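Local structure of EreC (Klebsiella pneumoniae, 6XCQ) at residues 351-356 and 362-367; 68-73 and 129-134; 159-164 and 260-265; 306-309 and 314-317; 76-81 and 341-346. The protein probably inactivates macrolide antibiotics such as erythromycin by hydrolysing the ester of their lactone ring, and so confers resistance. The protein carries 1 engineered substitution. All blocks are in the same frame, centred on the assembly; numbering follows the deposited sequence.

Contact 1. Residues 351-356 and 362-367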
# COMPACT_ATOMS: atom_id res chain seq x y z
N PRO A 351 -8.41 -3.05 15.90
CA PRO A 351 -8.11 -1.61 15.88
C PRO A 351 -8.85 -0.96 14.72
O PRO A 351 -8.84 -1.46 13.59
CB PRO A 351 -6.59 -1.54 15.68
CG PRO A 351 -6.09 -2.93 15.89
CD PRO A 351 -7.21 -3.85 15.58
N GLU A 352 -9.51 0.15 15.01
CA GLU A 352 -10.25 0.88 14.00
C GLU A 352 -9.76 2.32 14.00
O GLU A 352 -9.26 2.82 15.01
CB GLU A 352 -11.76 0.80 14.28
CG GLU A 352 -12.66 1.55 13.28
CD GLU A 352 -12.53 1.04 11.85
OE1 GLU A 352 -11.51 1.36 11.20
OE2 GLU A 352 -13.46 0.32 11.39
N MET A 353 -9.89 2.97 12.85
CA MET A 353 -9.59 4.39 12.76
C MET A 353 -10.83 5.20 13.13
O MET A 353 -11.92 4.97 12.59
CB MET A 353 -9.10 4.74 11.36
CG MET A 353 -7.71 4.16 11.10
SD MET A 353 -7.18 4.30 9.38
CE MET A 353 -8.14 2.97 8.67
N GLN A 354 -10.67 6.12 14.06
CA GLN A 354 -11.76 6.96 14.53
C GLN A 354 -11.63 8.35 13.91
O GLN A 354 -10.66 9.07 14.20
CB GLN A 354 -11.77 7.04 16.05
CG GLN A 354 -12.94 7.83 16.59
CD GLN A 354 -12.95 7.88 18.09
OE1 GLN A 354 -13.83 7.32 18.73
NE2 GLN A 354 -11.95 8.55 18.67
N PHE A 355 -12.59 8.73 13.06
CA PHE A 355 -12.59 10.02 12.39
C PHE A 355 -13.97 10.65 12.56
O PHE A 355 -14.99 9.97 12.32
CB PHE A 355 -12.24 9.89 10.89
CG PHE A 355 -12.47 11.16 10.10
CD1 PHE A 355 -11.50 12.15 10.04
CD2 PHE A 355 -13.66 11.35 9.40
CE1 PHE A 355 -11.71 13.32 9.31
CE2 PHE A 355 -13.87 12.51 8.67
CZ PHE A 355 -12.90 13.50 8.62
N PRO A 356 -14.06 11.93 12.96
CA PRO A 356 -12.89 12.78 13.21
C PRO A 356 -12.33 12.52 14.58
O PRO A 356 -12.88 11.74 15.35
CB PRO A 356 -13.46 14.19 13.10
CG PRO A 356 -14.87 14.04 13.51
CD PRO A 356 -15.31 12.70 13.00
N LEU A 362 -2.62 13.35 13.67
CA LEU A 362 -2.87 13.04 12.27
C LEU A 362 -4.35 13.08 11.91
O LEU A 362 -4.75 12.57 10.86
CB LEU A 362 -2.24 11.69 11.92
CG LEU A 362 -0.73 11.66 11.60
CD1 LEU A 362 0.18 12.49 12.52
CD2 LEU A 362 -0.24 10.20 11.53
N GLY A 363 -5.19 13.69 12.76
CA GLY A 363 -6.59 13.82 12.44
C GLY A 363 -7.41 12.57 12.61
O GLY A 363 -8.61 12.58 12.29
N PHE A 364 -6.81 11.48 13.06
CA PHE A 364 -7.58 10.31 13.42
C PHE A 364 -6.87 9.61 14.56
O PHE A 364 -5.69 9.86 14.84
CB PHE A 364 -7.77 9.34 12.25
CG PHE A 364 -6.49 8.67 11.79
CD1 PHE A 364 -5.65 9.31 10.90
CD2 PHE A 364 -6.15 7.41 12.25
CE1 PHE A 364 -4.48 8.71 10.48
CE2 PHE A 364 -4.99 6.80 11.83
CZ PHE A 364 -4.15 7.45 10.95
N SER A 365 -7.60 8.71 15.20
CA SER A 365 -7.06 7.92 16.28
C SER A 365 -7.32 6.46 15.95
O SER A 365 -8.12 6.13 15.07
CB SER A 365 -7.69 8.31 17.62
OG SER A 365 -7.13 9.52 18.09
N VAL A 366 -6.63 5.59 16.67
CA VAL A 366 -6.75 4.15 16.51
C VAL A 366 -7.25 3.61 17.84
O VAL A 366 -6.55 3.71 18.85
CB VAL A 366 -5.41 3.49 16.14
CG1 VAL A 366 -5.55 1.98 16.13
CG2 VAL A 366 -4.92 4.03 14.80
N VAL A 367 -8.47 3.07 17.84
CA VAL A 367 -9.13 2.62 19.05
C VAL A 367 -9.62 1.19 18.85
O VAL A 367 -10.05 0.81 17.75
CB VAL A 367 -10.31 3.54 19.45
CG1 VAL A 367 -9.81 4.94 19.70
CG2 VAL A 367 -11.37 3.56 18.36
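M353 lies against the ring of F364 across an antiparallel beta hairpin. Its CB is 4.1 Å from CD2 of F364. CG, placed anti to the carbonyl carbon (chi1 -70°), comes closer, 3.8 Å from the same CD2. SD then meets the ring obliquely, 4.6 Å from its centroid, a Met-aromatic contact. A bend at chi3 carries CE beyond F364 to the imidazole of H70. V366, on the same face as M353, packs its CG1 on P351 CB at 3.7 Å.

The backbones are joined by two hydrogen-bonded pairs, E352 with V367 and Q354 with S365. The shortest of the four bonds runs from Q354 N to S365 O, 2.7 Å, and is nearly straight at 168°. M353 and V366 form the non-hydrogen-bonded pair between them. The other face carries E352, Q354, S365 and V367. There the carboxylate of E352 bends back to take M353 N on OE1, at 2.8 Å, while Q409 and S410 also bind it.

The hairpin is made by strands 349-354 and 365-370. F364 rests on L127 of helix 126-146, and V366 is backbone-bonded to the C-terminal residue L438.

Contact 2. Residues 68-73 and 129-134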
# COMPACT_ATOMS: atom_id res chain seq x y z
N GLY A 68 -6.46 -7.41 7.08
CA GLY A 68 -7.86 -7.05 7.17
C GLY A 68 -8.10 -5.76 7.91
O GLY A 68 -9.19 -5.18 7.80
N ALA A 69 -7.11 -5.29 8.66
CA ALA A 69 -7.18 -4.02 9.35
C ALA A 69 -5.77 -3.51 9.54
O ALA A 69 -4.84 -4.30 9.73
CB ALA A 69 -7.90 -4.14 10.71
N HIS A 70 -5.60 -2.20 9.45
CA HIS A 70 -4.29 -1.63 9.71
C HIS A 70 -3.96 -1.75 11.19
O HIS A 70 -4.84 -1.90 12.04
CB HIS A 70 -4.25 -0.15 9.29
CG HIS A 70 -4.31 0.08 7.81
ND1 HIS A 70 -3.54 -0.63 6.91
CD2 HIS A 70 -5.02 0.96 7.07
CE1 HIS A 70 -3.78 -0.20 5.68
NE2 HIS A 70 -4.67 0.77 5.75
N PHE A 71 -2.65 -1.71 11.49
CA PHE A 71 -2.14 -1.51 12.85
C PHE A 71 -2.34 -2.73 13.75
O PHE A 71 -2.47 -2.58 14.97
CB PHE A 71 -2.76 -0.27 13.50
CG PHE A 71 -2.75 0.95 12.61
CD1 PHE A 71 -1.56 1.44 12.10
CD2 PHE A 71 -3.93 1.60 12.27
CE1 PHE A 71 -1.53 2.57 11.28
CE2 PHE A 71 -3.91 2.72 11.44
CZ PHE A 71 -2.71 3.20 10.94
N VAL A 72 -2.31 -3.93 13.18
CA VAL A 72 -2.56 -5.17 13.92
C VAL A 72 -1.25 -5.93 14.07
O VAL A 72 -0.55 -6.17 13.08
CB VAL A 72 -3.61 -6.04 13.20
CG1 VAL A 72 -3.71 -7.39 13.88
CG2 VAL A 72 -4.97 -5.35 13.16
N ALA A 73 -0.92 -6.32 15.31
CA ALA A 73 0.35 -7.00 15.57
C ALA A 73 0.42 -8.34 14.86
O ALA A 73 1.45 -8.68 14.26
CB ALA A 73 0.53 -7.20 17.08
N PHE A 129 5.54 5.03 9.87
CA PHE A 129 6.06 4.32 11.04
C PHE A 129 4.99 3.42 11.67
O PHE A 129 5.27 2.26 12.01
CB PHE A 129 6.59 5.35 12.04
CG PHE A 129 7.22 4.74 13.27
CD1 PHE A 129 8.55 4.33 13.25
CD2 PHE A 129 6.49 4.60 14.44
CE1 PHE A 129 9.13 3.77 14.38
CE2 PHE A 129 7.07 4.05 15.58
CZ PHE A 129 8.38 3.63 15.55
N SER A 130 3.76 3.91 11.82
CA SER A 130 2.72 3.10 12.45
C SER A 130 2.22 1.99 11.53
O SER A 130 1.87 0.90 12.00
CB SER A 130 1.56 3.98 12.89
OG SER A 130 1.99 5.00 13.78
N LEU A 131 2.15 2.25 10.23
CA LEU A 131 1.65 1.25 9.29
C LEU A 131 2.62 0.10 9.12
O LEU A 131 2.20 -1.07 9.03
CB LEU A 131 1.38 1.89 7.93
CG LEU A 131 0.07 2.66 7.78
CD1 LEU A 131 0.12 3.44 6.49
CD2 LEU A 131 -1.10 1.68 7.79
N TYR A 132 3.92 0.39 9.06
CA TYR A 132 4.91 -0.61 8.67
C TYR A 132 6.08 -0.76 9.63
O TYR A 132 6.94 -1.60 9.39
CB TYR A 132 5.46 -0.27 7.28
CG TYR A 132 4.45 -0.33 6.16
CD1 TYR A 132 3.92 -1.55 5.74
CD2 TYR A 132 4.06 0.83 5.47
CE1 TYR A 132 2.98 -1.61 4.67
CE2 TYR A 132 3.13 0.77 4.42
CZ TYR A 132 2.61 -0.45 4.02
OH TYR A 132 1.71 -0.50 2.97
N GLY A 133 6.12 0.01 10.73
CA GLY A 133 7.31 0.02 11.57
C GLY A 133 7.73 -1.35 12.05
O GLY A 133 8.91 -1.70 12.04
N SER A 134 6.75 -2.15 12.46
CA SER A 134 7.06 -3.46 13.03
C SER A 134 7.72 -4.36 12.00
O SER A 134 8.75 -4.99 12.26
CB SER A 134 5.76 -4.07 13.57
OG SER A 134 5.42 -3.45 14.81
O HOH W 1 -0.66 -1.89 9.40
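L131 lays its CD2 methyl over one face of the H70 imidazole. The carbon is 3.7 Å from the ring centroid and 21° off the ring normal, a CH-pi contact. It sits off-centre, with ND1 of H70 the nearest ring atom at 3.5 Å. The same methyl also meets F71, whose CE1 is 3.6 Å away, and here the approach is oblique. One branch of a single leucine thus fills the angle between two consecutive aromatic side chains.

F71 has a second neighbour on the helix. Its CD1 edge faces the carbonyl of S130, with O 3.5 Å away and near the ring plane. CB of S130 lies 3.8 Å from CE1 of F71. The ring reaches the helix because CG stands beside the backbone N (chi1 -47°). CB of H70 lies 3.5 Å above one face of the F71 ring, toward its rim.

A water lies between the backbones. It accepts from F71 N at 2.9 Å and is within hydrogen-bonding distance of L131 O. The polar end of H70 is held from elsewhere: ND1 is hydrogen-bonded to E67, which should fix the rotation of the ring under the leucine. H306 meets the same imidazole edge-to-face.

The loop 68-73 leaves strand 62-65 of the central sheet and enters helix 73-90, with V72 at the N-cap position. Helix 126-146 flanks it through L131 and S130. M353 of strand 349-354 also touches both H70 and F71.

Contact 3. Residues 159-164 and 260-265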
# COMPACT_ATOMS: atom_id res chain seq x y z
N ASN A 159 2.06 9.06 1.42
CA ASN A 159 0.89 8.73 2.23
C ASN A 159 0.47 9.89 3.13
O ASN A 159 -0.53 9.78 3.86
CB ASN A 159 1.13 7.45 3.04
CG ASN A 159 2.34 7.51 3.94
OD1 ASN A 159 2.69 8.56 4.47
ND2 ASN A 159 2.98 6.36 4.14
N THR A 160 1.20 11.01 3.06
CA THR A 160 0.80 12.28 3.64
C THR A 160 -0.04 13.12 2.69
O THR A 160 -0.63 14.12 3.14
CB THR A 160 2.04 13.11 4.00
OG1 THR A 160 2.85 13.24 2.83
CG2 THR A 160 2.85 12.43 5.10
N LEU A 161 -0.09 12.76 1.40
CA LEU A 161 -0.60 13.62 0.32
C LEU A 161 0.05 15.01 0.36
O LEU A 161 -0.53 16.00 -0.08
CB LEU A 161 -2.14 13.73 0.34
CG LEU A 161 -2.89 12.39 0.25
CD1 LEU A 161 -4.42 12.57 0.18
CD2 LEU A 161 -2.40 11.57 -0.95
N ASN A 162 1.28 15.09 0.84
CA ASN A 162 2.01 16.35 0.80
C ASN A 162 2.94 16.31 -0.41
O ASN A 162 3.87 15.50 -0.44
CB ASN A 162 2.82 16.54 2.08
CG ASN A 162 3.68 17.80 2.07
OD1 ASN A 162 3.76 18.51 1.06
ND2 ASN A 162 4.32 18.07 3.20
N PRO A 163 2.73 17.16 -1.42
CA PRO A 163 3.55 17.11 -2.64
C PRO A 163 4.92 17.75 -2.53
O PRO A 163 5.64 17.81 -3.55
CB PRO A 163 2.69 17.87 -3.66
CG PRO A 163 1.98 18.89 -2.84
CD PRO A 163 1.67 18.19 -1.51
N ARG A 164 5.31 18.23 -1.35
CA ARG A 164 6.55 18.99 -1.22
C ARG A 164 7.76 18.20 -1.72
O ARG A 164 8.54 18.70 -2.54
CB ARG A 164 6.78 19.41 0.23
CG ARG A 164 7.98 20.34 0.38
CD ARG A 164 8.53 20.35 1.80
NE ARG A 164 9.09 19.06 2.20
CZ ARG A 164 8.59 18.29 3.16
NH1 ARG A 164 9.16 17.13 3.46
NH2 ARG A 164 7.51 18.68 3.82
N GLU A 260 -5.35 15.36 -7.38
CA GLU A 260 -6.69 14.83 -7.64
C GLU A 260 -7.21 14.07 -6.42
O GLU A 260 -8.39 14.16 -6.07
CB GLU A 260 -6.68 13.95 -8.89
CG GLU A 260 -7.98 13.19 -9.15
CD GLU A 260 -9.20 14.08 -9.37
OE1 GLU A 260 -9.06 15.32 -9.45
OE2 GLU A 260 -10.31 13.52 -9.46
N THR A 261 -6.33 13.35 -5.73
CA THR A 261 -6.74 12.62 -4.53
C THR A 261 -7.10 13.58 -3.40
O THR A 261 -8.05 13.32 -2.65
CB THR A 261 -5.64 11.64 -4.13
OG1 THR A 261 -5.54 10.63 -5.13
CG2 THR A 261 -5.97 10.94 -2.78
N LEU A 262 -6.39 14.71 -3.29
CA LEU A 262 -6.77 15.74 -2.32
C LEU A 262 -8.17 16.29 -2.62
O LEU A 262 -9.00 16.45 -1.72
CB LEU A 262 -5.74 16.86 -2.33
CG LEU A 262 -4.40 16.55 -1.69
CD1 LEU A 262 -3.37 17.62 -2.08
CD2 LEU A 262 -4.54 16.44 -0.17
N ARG A 263 -8.43 16.60 -3.89
CA ARG A 263 -9.76 17.05 -4.29
C ARG A 263 -10.82 16.01 -3.96
O ARG A 263 -11.90 16.36 -3.45
CB ARG A 263 -9.78 17.36 -5.79
CG ARG A 263 -11.12 17.91 -6.30
CD ARG A 263 -11.26 17.79 -7.83
NE ARG A 263 -11.41 16.39 -8.26
CZ ARG A 263 -12.53 15.70 -8.15
NH1 ARG A 263 -13.62 16.27 -7.64
NH2 ARG A 263 -12.58 14.44 -8.55
N ILE A 264 -10.54 14.74 -4.23
CA ILE A 264 -11.51 13.69 -3.94
C ILE A 264 -11.70 13.54 -2.43
O ILE A 264 -12.83 13.48 -1.94
CB ILE A 264 -11.08 12.37 -4.60
CG1 ILE A 264 -11.17 12.48 -6.12
CG2 ILE A 264 -11.97 11.23 -4.11
CD1 ILE A 264 -10.36 11.40 -6.83
N MET A 265 -10.59 13.45 -1.68
CA MET A 265 -10.68 13.31 -0.23
C MET A 265 -11.55 14.39 0.39
O MET A 265 -12.27 14.14 1.37
CB MET A 265 -9.28 13.35 0.40
CG MET A 265 -8.64 11.99 0.71
SD MET A 265 -8.63 10.84 -0.69
CE MET A 265 -9.86 9.63 -0.24
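L161 and L262 lie alongside each other, their side chains running opposite ways, where an ST turn meets helix 244-267. In this turn T160 OG1 accepts from N162 N. CB of L161 lies beside CD2 of L262 at 3.7 Å. The same CD2 is 3.9 Å from CD1 of L161, so one methyl of L262 touches both CB and CD1 of L161. Its other methyl, CD1, comes to 3.8 Å from the carbonyl O of L161.

T261 is set differently. Its side chain stands roughly perpendicular to L161 and offers only its methyl. CG2 stands anti to the backbone N (chi1 of OG1 -67°) and is 3.7 Å from CD1 of L161. The hydroxyl turns back to its own helix and bonds to Y257 O. M265, one turn on, adds a looser contact through CG.

The packing is buried and apolar, and L161 O has no hydrogen-bond partner in the model. A200 of helix 200-208 touches L161, while S203 and W207 of that helix touch L262. The loop then runs into helix 164-177. N162 OD1 caps its start by accepting from R164 N at 2.9 Å, with the donor above the carbonyl plane of the amide.

Contact 4. Residues 306-309 and 314-317. Engineered in segment 306-309: N309 (natural residue His).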
# COMPACT_ATOMS: atom_id res chain seq x y z
N HIS A 306 -3.48 -3.07 2.04
CA HIS A 306 -4.70 -3.53 2.70
C HIS A 306 -5.41 -4.57 1.82
O HIS A 306 -5.25 -4.56 0.59
CB HIS A 306 -5.62 -2.33 2.96
CG HIS A 306 -6.67 -2.57 4.00
ND1 HIS A 306 -7.86 -3.20 3.71
CD2 HIS A 306 -6.72 -2.24 5.31
CE1 HIS A 306 -8.61 -3.25 4.81
NE2 HIS A 306 -7.94 -2.67 5.79
N ASN A 307 -6.16 -5.49 2.46
CA ASN A 307 -7.06 -6.39 1.73
C ASN A 307 -7.86 -5.63 0.67
O ASN A 307 -8.00 -6.09 -0.47
CB ASN A 307 -8.06 -7.08 2.67
CG ASN A 307 -7.43 -8.20 3.51
OD1 ASN A 307 -6.23 -8.46 3.44
ND2 ASN A 307 -8.27 -8.86 4.30
N ASN A 308 -8.43 -4.48 1.06
CA ASN A 308 -9.26 -3.71 0.14
C ASN A 308 -8.47 -3.21 -1.07
O ASN A 308 -9.08 -2.94 -2.11
CB ASN A 308 -9.88 -2.51 0.86
CG ASN A 308 -10.85 -2.92 1.96
OD1 ASN A 308 -11.05 -4.10 2.22
ND2 ASN A 308 -11.43 -1.94 2.63
N ASN A 309 -7.15 -3.06 -0.97
CA ASN A 309 -6.38 -2.63 -2.14
C ASN A 309 -5.97 -3.82 -3.00
O ASN A 309 -5.94 -3.71 -4.23
CB ASN A 309 -5.11 -1.86 -1.75
CG ASN A 309 -5.39 -0.63 -0.90
OD1 ASN A 309 -4.98 -0.58 0.26
ND2 ASN A 309 -6.05 0.36 -1.48
N PRO A 314 -14.49 -5.49 -7.51
CA PRO A 314 -14.87 -4.19 -6.93
C PRO A 314 -15.15 -4.27 -5.43
O PRO A 314 -15.75 -5.23 -4.93
CB PRO A 314 -16.12 -3.80 -7.72
CG PRO A 314 -15.93 -4.46 -9.04
CD PRO A 314 -15.29 -5.78 -8.72
N VAL A 315 -14.73 -3.21 -4.74
CA VAL A 315 -14.80 -3.11 -3.29
C VAL A 315 -15.94 -2.18 -2.91
O VAL A 315 -16.01 -1.05 -3.41
CB VAL A 315 -13.47 -2.59 -2.71
CG1 VAL A 315 -13.57 -2.39 -1.20
CG2 VAL A 315 -12.31 -3.53 -3.07
N SER A 316 -16.84 -2.65 -2.07
CA SER A 316 -17.84 -1.79 -1.44
C SER A 316 -17.52 -1.71 0.05
O SER A 316 -17.58 -2.72 0.75
CB SER A 316 -19.26 -2.30 -1.64
OG SER A 316 -20.14 -1.52 -0.84
N PHE A 317 -17.21 -0.50 0.52
CA PHE A 317 -16.76 -0.33 1.89
C PHE A 317 -16.98 1.12 2.33
O PHE A 317 -16.79 2.05 1.55
CB PHE A 317 -15.28 -0.71 2.01
CG PHE A 317 -14.73 -0.63 3.40
CD1 PHE A 317 -14.90 -1.68 4.28
CD2 PHE A 317 -14.02 0.49 3.82
CE1 PHE A 317 -14.38 -1.61 5.56
CE2 PHE A 317 -13.50 0.56 5.10
CZ PHE A 317 -13.68 -0.48 5.97
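N308 meets V315 and F317 where a capping box starts the short helix 307-310. The box is formed by H306 and N309, the latter an engineered residue in place of histidine.

The polar contact is an amide over a ring. ND2 of N308 stands 3.6 Å above one face of F317, displaced from the centre toward CG. The amide and ring planes are 65° apart, and the two side chains are roughly perpendicular. N308 CG lies beside the backbone N (chi1 -64°), which places the amide over the F317 ring. The other end of the amide is anchored, since OD1 bonds to S408.

Van der Waals packing involves V315, whose CG2 methyl rests against the carbonyl O of N308 at 3.4 Å. V413 of strand 411-414 touches both N308 and F317, and P325 touches V315. Strand 315-317 pairs with 320-323 in a small antiparallel sheet.

Outside the two segments, H306 NE2 is hydrogen-bonded to Q409. Other hydrogen bonds act within 306-309. The bond from H306 N to OD1 of the engineered N309 is weak. N309 N reaches H306 O at 2.9 Å. H306 ND1 accepts from N308 N at 3.0 Å, in the ring plane and at 170°.

Contact 5. Residues 76-81 and 341-346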
# COMPACT_ATOMS: atom_id res chain seq x y z
N SER A 76 1.32 -8.10 11.16
CA SER A 76 2.75 -7.90 10.88
C SER A 76 3.53 -9.19 11.04
O SER A 76 4.39 -9.50 10.21
CB SER A 76 3.33 -6.80 11.78
OG SER A 76 2.77 -5.55 11.46
N LEU A 77 3.21 -9.97 12.07
CA LEU A 77 3.87 -11.26 12.25
C LEU A 77 3.66 -12.17 11.05
O LEU A 77 4.62 -12.77 10.53
CB LEU A 77 3.37 -11.94 13.53
CG LEU A 77 4.03 -11.43 14.81
CD1 LEU A 77 3.32 -11.99 16.05
CD2 LEU A 77 5.52 -11.76 14.83
N ALA A 78 2.40 -12.31 10.61
CA ALA A 78 2.12 -13.19 9.47
C ALA A 78 2.78 -12.68 8.20
O ALA A 78 3.22 -13.47 7.37
CB ALA A 78 0.61 -13.33 9.25
N ARG A 79 2.84 -11.35 8.03
CA ARG A 79 3.52 -10.81 6.85
C ARG A 79 4.99 -11.17 6.85
O ARG A 79 5.54 -11.57 5.82
CB ARG A 79 3.35 -9.29 6.79
CG ARG A 79 2.01 -8.86 6.29
CD ARG A 79 1.88 -7.36 6.31
NE ARG A 79 0.82 -6.94 5.40
CZ ARG A 79 0.46 -5.68 5.20
NH1 ARG A 79 1.06 -4.71 5.86
NH2 ARG A 79 -0.51 -5.41 4.33
N ALA A 80 5.66 -11.05 8.00
CA ALA A 80 7.07 -11.40 8.07
C ALA A 80 7.28 -12.86 7.72
O ALA A 80 8.22 -13.21 6.99
CB ALA A 80 7.63 -11.09 9.46
N SER A 81 6.41 -13.74 8.22
CA SER A 81 6.55 -15.16 7.89
C SER A 81 6.38 -15.41 6.40
O SER A 81 7.13 -16.18 5.79
CB SER A 81 5.54 -15.99 8.69
OG SER A 81 5.92 -16.03 10.06
N ILE A 341 -3.24 -12.40 -1.50
CA ILE A 341 -3.52 -13.18 -0.30
C ILE A 341 -4.13 -12.23 0.74
O ILE A 341 -3.45 -11.32 1.24
CB ILE A 341 -2.27 -13.88 0.24
CG1 ILE A 341 -1.55 -14.62 -0.91
CG2 ILE A 341 -2.66 -14.83 1.38
CD1 ILE A 341 -0.32 -15.39 -0.49
N ALA A 342 -5.42 -12.40 1.01
CA ALA A 342 -6.08 -11.64 2.07
C ALA A 342 -5.72 -12.20 3.45
O ALA A 342 -5.49 -13.40 3.60
CB ALA A 342 -7.59 -11.68 1.90
N PHE A 343 -5.65 -11.31 4.44
CA PHE A 343 -5.44 -11.68 5.84
C PHE A 343 -6.68 -11.30 6.62
O PHE A 343 -7.13 -10.15 6.54
CB PHE A 343 -4.25 -10.94 6.48
CG PHE A 343 -2.90 -11.40 6.06
CD1 PHE A 343 -2.69 -11.99 4.81
CD2 PHE A 343 -1.81 -11.17 6.88
CE1 PHE A 343 -1.40 -12.38 4.41
CE2 PHE A 343 -0.53 -11.56 6.49
CZ PHE A 343 -0.33 -12.16 5.26
N THR A 344 -7.23 -12.22 7.41
CA THR A 344 -8.34 -11.87 8.28
C THR A 344 -8.10 -12.53 9.65
O THR A 344 -7.02 -13.05 9.93
CB THR A 344 -9.68 -12.24 7.65
OG1 THR A 344 -10.73 -11.66 8.43
CG2 THR A 344 -9.86 -13.75 7.55
N HIS A 345 -9.11 -12.47 10.53
CA HIS A 345 -8.88 -12.88 11.91
C HIS A 345 -10.20 -13.25 12.58
O HIS A 345 -11.28 -12.87 12.12
CB HIS A 345 -8.20 -11.77 12.73
CG HIS A 345 -9.09 -10.59 12.97
ND1 HIS A 345 -9.90 -10.49 14.08
CD2 HIS A 345 -9.34 -9.49 12.21
CE1 HIS A 345 -10.60 -9.36 14.01
NE2 HIS A 345 -10.28 -8.74 12.88
N LEU A 346 -10.08 -13.97 13.70
CA LEU A 346 -11.22 -14.44 14.47
C LEU A 346 -11.40 -13.69 15.79
O LEU A 346 -12.19 -14.13 16.63
CB LEU A 346 -11.09 -15.95 14.74
CG LEU A 346 -10.91 -16.87 13.54
CD1 LEU A 346 -10.96 -18.33 13.99
CD2 LEU A 346 -11.98 -16.61 12.48
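The ring of F343 packs against helix 73-90, on A78 and R79. The close part is one corner of the ring. CE2 of F343 is 3.5 Å from CB of A78, the shortest approach between the two segments. The same CE2 lies 3.7 Å from CG of R79. It is also 3.7 Å from R79 N, which sits at the ring edge and in its plane. Both side-chain contacts are oblique. The ring gets there because CG of F343 stands beside the backbone N (chi1 -74°), and A78, being small, lets the ring come near the helix backbone.

Away from this corner the fit is looser. CD2 of F343 is 4.0 Å from CB of A78, and CZ is 4.2 Å from CG of R79. The guanidinium plane is turned 62° from the ring, and the long extended chain of R79 carries it past F343.

This is a helix packed on a strand of the central mixed beta sheet of an alpha/beta fold. Strand 338-345 runs parallel to strand 62-65, and helix 73-90 follows 62-65 in the chain. F75 and L82 of the helix also touch F343, and V425 of the next strand touches it from the sheet.

No part of the contact itself is a solvent side, for A78, R79 and F343 are all buried. The charge of R79 is met by weak bonds to the carbonyls of L65 and G66 and a long, weak ion pair with E67. The ring of Y132, on helix 126-146, also lies against R79.

Contact 2 lies among three of the others. It touches contact 1 through V366 CG2 and F71 CD2, 3.7 Å apart. It touches contact 4 where H70 CE1 meets H306 CD2 at 3.6 Å, and contact 5 where Y132 CE1 meets R79 NH1 at 3.8 Å. Contacts 4 and 5 join directly, with N307 ND2 2.8 Å from F343 O in a probable hydrogen bond. Contact 3 stands apart: its centre is about 28 Å from that of contact 5, and its nearest atoms are about 5 Å from contact 2. H70, H306 and the engineered N309 gather around contacts 2 and 4, consistent with a nearby active site in this esterase.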